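Local coordinates for protein copper-containing nitrite reductase (Hyphomicrobium denitrificans 1NES1, PDB 6TFD) that probably reduces nitrite to nitric oxide with electrons from cytochrome c, using bound copper ions, at residues 60-65 with 105-110. Sequence-based numbering, arbitrary orientation.
Sequences LVVHEG and FIASKV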
ATOM      1  N   LEU A  60      31.318   3.991  10.923  1.00 46.38           N
ATOM      2  CA  LEU A  60      30.932   4.540  12.253  1.00 47.27           C
ATOM      3  C   LEU A  60      32.139   5.269  12.832  1.00 45.59           C
ATOM      4  O   LEU A  60      33.030   4.583  13.326  1.00 50.09           O
ATOM      5  CB  LEU A  60      30.521   3.385  13.173  1.00 45.99           C
ATOM      6  CG  LEU A  60      29.490   2.416  12.604  1.00 45.89           C
ATOM      7  CD1 LEU A  60      29.054   1.433  13.676  1.00 50.68           C
ATOM      8  CD2 LEU A  60      28.288   3.147  12.039  1.00 44.10           C
ATOM      9  N   VAL A  61      32.204   6.592  12.694  1.00 49.30           N
ATOM     10  CA  VAL A  61      33.416   7.399  13.056  1.00 50.95           C
ATOM     11  C   VAL A  61      33.281   7.886  14.500  1.00 53.94           C
ATOM     12  O   VAL A  61      32.273   8.538  14.855  1.00 53.48           O
ATOM     13  CB  VAL A  61      33.660   8.577  12.093  1.00 55.41           C
ATOM     14  CG1 VAL A  61      34.537   9.658  12.719  1.00 58.18           C
ATOM     15  CG2 VAL A  61      34.251   8.110  10.770  1.00 53.04           C
ATOM     16  N   VAL A  62      34.289   7.580  15.302  1.00 58.15           N
ATOM     17  CA  VAL A  62      34.263   7.737  16.779  1.00 57.01           C
ATOM     18  C   VAL A  62      35.623   8.306  17.204  1.00 59.26           C
ATOM     19  O   VAL A  62      36.607   8.046  16.487  1.00 60.30           O
ATOM     20  CB  VAL A  62      33.905   6.370  17.387  1.00 57.02           C
ATOM     21  CG1 VAL A  62      34.565   6.119  18.719  1.00 64.30           C
ATOM     22  CG2 VAL A  62      32.402   6.213  17.492  1.00 57.23           C
ATOM     23  N   HIS A  63      35.667   9.128  18.261  1.00 59.28           N
ATOM     24  CA  HIS A  63      36.925   9.706  18.813  1.00 55.76           C
ATOM     25  C   HIS A  63      37.389   8.854  20.006  1.00 54.32           C
ATOM     26  O   HIS A  63      36.526   8.348  20.762  1.00 44.97           O
ATOM     27  CB  HIS A  63      36.775  11.207  19.107  1.00 48.64           C
ATOM     28  CG  HIS A  63      36.565  12.037  17.881  1.00 51.76           C
ATOM     29  ND1 HIS A  63      37.595  12.682  17.232  1.00 57.46           N
ATOM     30  CD2 HIS A  63      35.445  12.331  17.172  1.00 55.49           C
ATOM     31  CE1 HIS A  63      37.117  13.342  16.184  1.00 59.39           C
ATOM     32  NE2 HIS A  63      35.794  13.140  16.120  1.00 50.01           N
ATOM     33  N   GLU A  64      38.710   8.675  20.127  1.00 52.26           N
ATOM     34  CA  GLU A  64      39.375   7.909  21.215  1.00 55.30           C
ATOM     35  C   GLU A  64      38.691   8.268  22.541  1.00 55.61           C
ATOM     36  O   GLU A  64      38.532   9.487  22.820  1.00 50.57           O
ATOM     37  CB  GLU A  64      40.880   8.209  21.213  1.00 57.35           C
ATOM     38  CG  GLU A  64      41.687   7.480  22.284  1.00 56.35           C
ATOM     39  CD  GLU A  64      43.160   7.866  22.316  1.00 60.01           C
ATOM     40  OE1 GLU A  64      43.521   8.872  21.667  1.00 65.39           O
ATOM     41  OE2 GLU A  64      43.953   7.168  22.991  1.00 57.20           O
ATOM     42  N   GLY A  65      38.248   7.249  23.285  1.00 51.17           N
ATOM     43  CA  GLY A  65      37.736   7.397  24.659  1.00 52.59           C
ATOM     44  C   GLY A  65      36.224   7.577  24.747  1.00 56.63           C
ATOM     45  O   GLY A  65      35.711   7.568  25.881  1.00 55.84           O
ATOM     46  N   PHE A 105      30.390  -0.169  24.434  1.00 51.50           N
ATOM     47  CA  PHE A 105      31.826  -0.358  24.749  1.00 53.61           C
ATOM     48  C   PHE A 105      32.481   1.026  24.757  1.00 51.62           C
ATOM     49  O   PHE A 105      31.876   1.987  24.240  1.00 49.68           O
ATOM     50  CB  PHE A 105      32.482  -1.333  23.757  1.00 56.83           C
ATOM     51  CG  PHE A 105      32.439  -0.902  22.309  1.00 54.46           C
ATOM     52  CD1 PHE A 105      31.336  -1.175  21.519  1.00 55.71           C
ATOM     53  CD2 PHE A 105      33.492  -0.208  21.741  1.00 51.08           C
ATOM     54  CE1 PHE A 105      31.277  -0.743  20.200  1.00 60.92           C
ATOM     55  CE2 PHE A 105      33.432   0.232  20.427  1.00 57.56           C
ATOM     56  CZ  PHE A 105      32.327  -0.042  19.652  1.00 59.92           C
ATOM     57  N   ILE A 106      33.671   1.121  25.354  1.00 56.53           N
ATOM     58  CA  ILE A 106      34.516   2.348  25.321  1.00 54.73           C
ATOM     59  C   ILE A 106      35.507   2.181  24.167  1.00 50.03           C
ATOM     60  O   ILE A 106      36.267   1.202  24.170  1.00 47.91           O
ATOM     61  CB  ILE A 106      35.198   2.606  26.679  1.00 57.91           C
ATOM     62  CG1 ILE A 106      34.176   2.813  27.803  1.00 66.05           C
ATOM     63  CG2 ILE A 106      36.155   3.789  26.587  1.00 58.53           C
ATOM     64  CD1 ILE A 106      33.798   1.537  28.546  1.00 81.26           C
ATOM     65  N   ALA A 107      35.484   3.124  23.227  1.00 49.05           N
ATOM     66  CA  ALA A 107      36.422   3.224  22.090  1.00 50.18           C
ATOM     67  C   ALA A 107      37.828   3.557  22.607  1.00 47.28           C
ATOM     68  O   ALA A 107      38.338   4.639  22.343  1.00 48.69           O
ATOM     69  CB  ALA A 107      35.891   4.252  21.126  1.00 50.54           C
ATOM     70  N   SER A 108      38.437   2.635  23.337  1.00 50.41           N
ATOM     71  CA  SER A 108      39.753   2.837  23.991  1.00 54.58           C
ATOM     72  C   SER A 108      40.904   2.679  22.987  1.00 54.26           C
ATOM     73  O   SER A 108      42.017   3.124  23.322  1.00 56.01           O
ATOM     74  CB  SER A 108      39.903   1.902  25.169  1.00 55.89           C
ATOM     75  OG  SER A 108      39.519   0.582  24.819  1.00 61.94           O
ATOM     76  N   LYS A 109      40.659   2.076  21.813  1.00 54.71           N
ATOM     77  CA  LYS A 109      41.710   1.727  20.813  1.00 51.84           C
ATOM     78  C   LYS A 109      41.492   2.490  19.503  1.00 49.15           C
ATOM     79  O   LYS A 109      40.376   2.453  18.947  1.00 50.08           O
ATOM     80  CB  LYS A 109      41.722   0.221  20.555  1.00 56.71           C
ATOM     81  CG  LYS A 109      41.774  -0.670  21.791  1.00 62.17           C
ATOM     82  CD  LYS A 109      41.197  -2.073  21.547  1.00 71.31           C
ATOM     83  CE  LYS A 109      41.806  -3.172  22.399  1.00 69.53           C
ATOM     84  NZ  LYS A 109      40.956  -3.532  23.555  1.00 73.12           N
ATOM     85  N   VAL A 110      42.532   3.178  19.036  1.00 49.46           N
ATOM     86  CA  VAL A 110      42.521   3.951  17.763  1.00 51.80           C
ATOM     87  C   VAL A 110      42.820   2.999  16.602  1.00 56.01           C
ATOM     88  O   VAL A 110      43.713   2.145  16.744  1.00 57.11           O
ATOM     89  CB  VAL A 110      43.528   5.115  17.807  1.00 52.07           C
ATOM     90  CG1 VAL A 110      43.817   5.676  16.427  1.00 46.71           C
ATOM     91  CG2 VAL A 110      43.055   6.210  18.752  1.00 54.37           C
TER
HETATM   92  O   HOH W   1      42.447   5.268  25.257  1.00 56.96           O
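G65 N donates to A107 O at 2.8 Å in a nearly straight bond (N-H...O 174°), although the donor stands well above the carbonyl plane. This bond ties the short link between strands 60-63 and 67-73 to the tight turn around A107. The acceptor carbonyl belongs to the central residue of this inverse gamma turn, across which S108 N makes a weak bond to I106 O. On the inner side, V62 CG1 presses on A107 CB at 3.3 Å, tighter than usual for two methyl groups. V68 and V30 also touch V62, and V133 touches A107, so this pair belongs to the buried interior. Toward the surface, the extended chain of E64 crosses V110 at a slant, with E64 CB 3.8 Å from V110 CG2 and the carboxylate carbon CD also near that methyl. With CG anti to the backbone N (chi1 -180°), E64 carries OE2 on to a water that donates weakly to it and, at 2.9 Å, to S108 O. V62 and E64 are anchored by backbone bonds to V134, in the neighbouring parallel strand 128-134; on the other segment, K109 O is hydrogen-bonded to Y87 OH. The G65-A107 bond and the V62-A107 packing link the two sheets at one end of the N-terminal cupredoxin β-sandwich, away from its copper ligands.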